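Long-range contact in eukaryotic translation initiation factor 4E type 5 (Leishmania major, PDB 7KCJ), which probably binds the 7-methylguanosine cap of messenger RNA and takes part in the initiation of translation: residues Lys17-Phe22 and Leu50-Ser55. Residues are numbered along the deposited sequence; the frame is centred on the assembly and turned at random.
Sequences KWFVSF and LDWITS
Trp-52 lies sandwiched between Lys-17 and Phe-19, its broad indole offering each a face. On one, the thin edge of the flat phenyl makes a T-shaped stack, the planes at 79°. With CG anti to the backbone N (chi1 -163°), Phe-19 turns that edge toward the face of the five-membered ring, CD1 foremost. This atom stands 3.7 Å from Trp-52 CD2, while Phe-19 CB makes a CH-pi contact over the six-membered ring. Across the other face runs the extended Lys-17 chain: CD makes a CH-pi contact, and NZ, 4.0 Å from the centroid of the Trp-52 six-membered ring, a cation-pi one. Lysine suits this partly exposed place, its methylenes covering the aromatic surface while the charge stays over the ring. The segments are antiparallel strands of the curved eIF4E sheet, with 48-55 at its edge, beside 13-23. Trp-18 and Ile-53 form the hydrogen-bonded pair, Ile-53 N reaching Trp-18 O at 2.8 Å. Next comes a classic beta bulge, Leu-50 and Asp-51 both facing Val-20; the bond from Val-20 N to Asp-51 O is longer, 3.2 Å. On the opposite face of the sheet from Phe-19 and Trp-52, Val-20 CG2 packs 3.7 Å from Ile-53 CD1, branched aliphatics suiting the apolar layer against helix 56-64. By contrast, exposed Asp-51 points away from 17-22, and its OD1 accepts a bond from Trp-52 N at 2.8 Å.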
loop_
_atom_site.group_PDB
_atom_site.type_symbol
_atom_site.label_atom_id
_atom_site.label_comp_id
_atom_site.label_asym_id
_atom_site.label_seq_id
_atom_site.Cartn_x
_atom_site.Cartn_y
_atom_site.Cartn_z
ATOM N N LYS A 17 11.819 4.204 -9.465
ATOM C CA LYS A 17 10.470 4.472 -9.980
ATOM C C LYS A 17 9.511 3.413 -9.449
ATOM O O LYS A 17 9.925 2.300 -9.122
ATOM C CB LYS A 17 10.439 4.549 -11.515
ATOM C CG LYS A 17 11.272 3.458 -12.188
ATOM C CD LYS A 17 11.109 3.422 -13.697
ATOM C CE LYS A 17 11.849 2.250 -14.300
ATOM N NZ LYS A 17 11.492 2.051 -15.731
ATOM N N TRP A 18 8.230 3.760 -9.354
ATOM C CA TRP A 18 7.202 2.863 -8.853
ATOM C C TRP A 18 6.095 2.765 -9.895
ATOM O O TRP A 18 5.687 3.789 -10.433
ATOM C CB TRP A 18 6.635 3.417 -7.520
ATOM C CG TRP A 18 7.687 3.557 -6.448
ATOM C CD1 TRP A 18 8.681 4.493 -6.385
ATOM C CD2 TRP A 18 7.860 2.709 -5.298
ATOM N NE1 TRP A 18 9.464 4.279 -5.268
ATOM C CE2 TRP A 18 8.998 3.172 -4.602
ATOM C CE3 TRP A 18 7.147 1.629 -4.775
ATOM C CZ2 TRP A 18 9.444 2.573 -3.419
ATOM C CZ3 TRP A 18 7.610 1.016 -3.619
ATOM C CH2 TRP A 18 8.738 1.493 -2.952
ATOM N N PHE A 19 5.629 1.551 -10.203
ATOM C CA PHE A 19 4.524 1.380 -11.137
ATOM C C PHE A 19 3.207 1.300 -10.371
ATOM O O PHE A 19 3.088 0.544 -9.408
ATOM C CB PHE A 19 4.697 0.148 -12.026
ATOM C CG PHE A 19 3.797 0.191 -13.235
ATOM C CD1 PHE A 19 4.152 0.915 -14.356
ATOM C CD2 PHE A 19 2.576 -0.463 -13.236
ATOM C CE1 PHE A 19 3.312 0.971 -15.468
ATOM C CE2 PHE A 19 1.740 -0.405 -14.347
ATOM C CZ PHE A 19 2.109 0.313 -15.450
ATOM N N VAL A 20 2.218 2.072 -10.810
ATOM C CA VAL A 20 0.917 2.139 -10.153
ATOM C C VAL A 20 -0.114 1.366 -10.973
ATOM O O VAL A 20 -0.175 1.506 -12.196
ATOM C CB VAL A 20 0.461 3.606 -9.931
ATOM C CG1 VAL A 20 -0.752 3.665 -9.015
ATOM C CG2 VAL A 20 1.592 4.465 -9.362
ATOM N N SER A 21 -0.895 0.532 -10.310
ATOM C CA SER A 21 -1.947 -0.234 -10.966
ATOM C C SER A 21 -3.148 -0.389 -10.040
ATOM O O SER A 21 -3.019 -0.312 -8.815
ATOM C CB SER A 21 -1.428 -1.585 -11.439
ATOM O OG SER A 21 -1.014 -2.324 -10.309
ATOM N N PHE A 22 -4.320 -0.589 -10.620
ATOM C CA PHE A 22 -5.546 -0.706 -9.845
ATOM C C PHE A 22 -6.217 -2.037 -10.119
ATOM O O PHE A 22 -6.562 -2.310 -11.261
ATOM C CB PHE A 22 -6.478 0.463 -10.196
ATOM C CG PHE A 22 -7.876 0.343 -9.646
ATOM C CD1 PHE A 22 -8.116 0.467 -8.292
ATOM C CD2 PHE A 22 -8.945 0.119 -10.482
ATOM C CE1 PHE A 22 -9.393 0.360 -7.790
ATOM C CE2 PHE A 22 -10.225 0.020 -9.977
ATOM C CZ PHE A 22 -10.438 0.131 -8.638
ATOM N N LEU A 50 -1.803 1.815 -14.579
ATOM C CA LEU A 50 -1.781 3.266 -14.670
ATOM C C LEU A 50 -0.437 3.591 -15.350
ATOM O O LEU A 50 -0.332 3.340 -16.543
ATOM C CB LEU A 50 -2.041 3.964 -13.318
ATOM C CG LEU A 50 -3.503 3.985 -12.818
ATOM C CD1 LEU A 50 -3.912 2.652 -12.188
ATOM C CD2 LEU A 50 -3.719 5.158 -11.818
ATOM N N ASP A 51 0.612 4.006 -14.622
ATOM C CA ASP A 51 1.907 4.325 -15.217
ATOM C C ASP A 51 2.991 4.451 -14.115
ATOM O O ASP A 51 2.682 4.384 -12.921
ATOM C CB ASP A 51 1.785 5.658 -15.977
ATOM C CG ASP A 51 2.761 5.846 -17.120
ATOM O OD1 ASP A 51 3.697 5.008 -17.259
ATOM O OD2 ASP A 51 2.584 6.818 -17.889
ATOM N N TRP A 52 4.250 4.651 -14.521
ATOM C CA TRP A 52 5.358 4.853 -13.604
ATOM C C TRP A 52 5.255 6.217 -12.948
ATOM O O TRP A 52 4.856 7.183 -13.599
ATOM C CB TRP A 52 6.682 4.866 -14.387
ATOM C CG TRP A 52 7.050 3.573 -15.034
ATOM C CD1 TRP A 52 7.008 3.276 -16.367
ATOM C CD2 TRP A 52 7.550 2.401 -14.371
ATOM N NE1 TRP A 52 7.444 1.983 -16.575
ATOM C CE2 TRP A 52 7.780 1.423 -15.365
ATOM C CE3 TRP A 52 7.789 2.071 -13.029
ATOM C CZ2 TRP A 52 8.292 0.162 -15.061
ATOM C CZ3 TRP A 52 8.287 0.819 -12.726
ATOM C CH2 TRP A 52 8.559 -0.111 -13.734
ATOM N N ILE A 53 5.716 6.322 -11.701
ATOM C CA ILE A 53 5.812 7.591 -11.013
ATOM C C ILE A 53 7.253 7.731 -10.469
ATOM O O ILE A 53 7.823 6.771 -9.944
ATOM C CB ILE A 53 4.724 7.804 -9.929
ATOM C CG1 ILE A 53 4.752 6.689 -8.827
ATOM C CG2 ILE A 53 3.333 7.972 -10.566
ATOM C CD1 ILE A 53 3.770 6.926 -7.669
ATOM N N THR A 54 7.872 8.899 -10.681
ATOM C CA THR A 54 9.240 9.165 -10.236
ATOM C C THR A 54 9.348 10.365 -9.285
ATOM O O THR A 54 10.442 10.671 -8.816
ATOM C CB THR A 54 10.144 9.392 -11.471
ATOM O OG1 THR A 54 9.799 10.643 -12.078
ATOM C CG2 THR A 54 10.021 8.271 -12.515
ATOM N N SER A 55 8.243 11.063 -9.026
ATOM C CA SER A 55 8.254 12.263 -8.210
ATOM C C SER A 55 7.007 12.364 -7.354
ATOM O O SER A 55 6.006 11.696 -7.629
ATOM C CB SER A 55 8.377 13.492 -9.105
ATOM O OG SER A 55 7.158 13.772 -9.778
#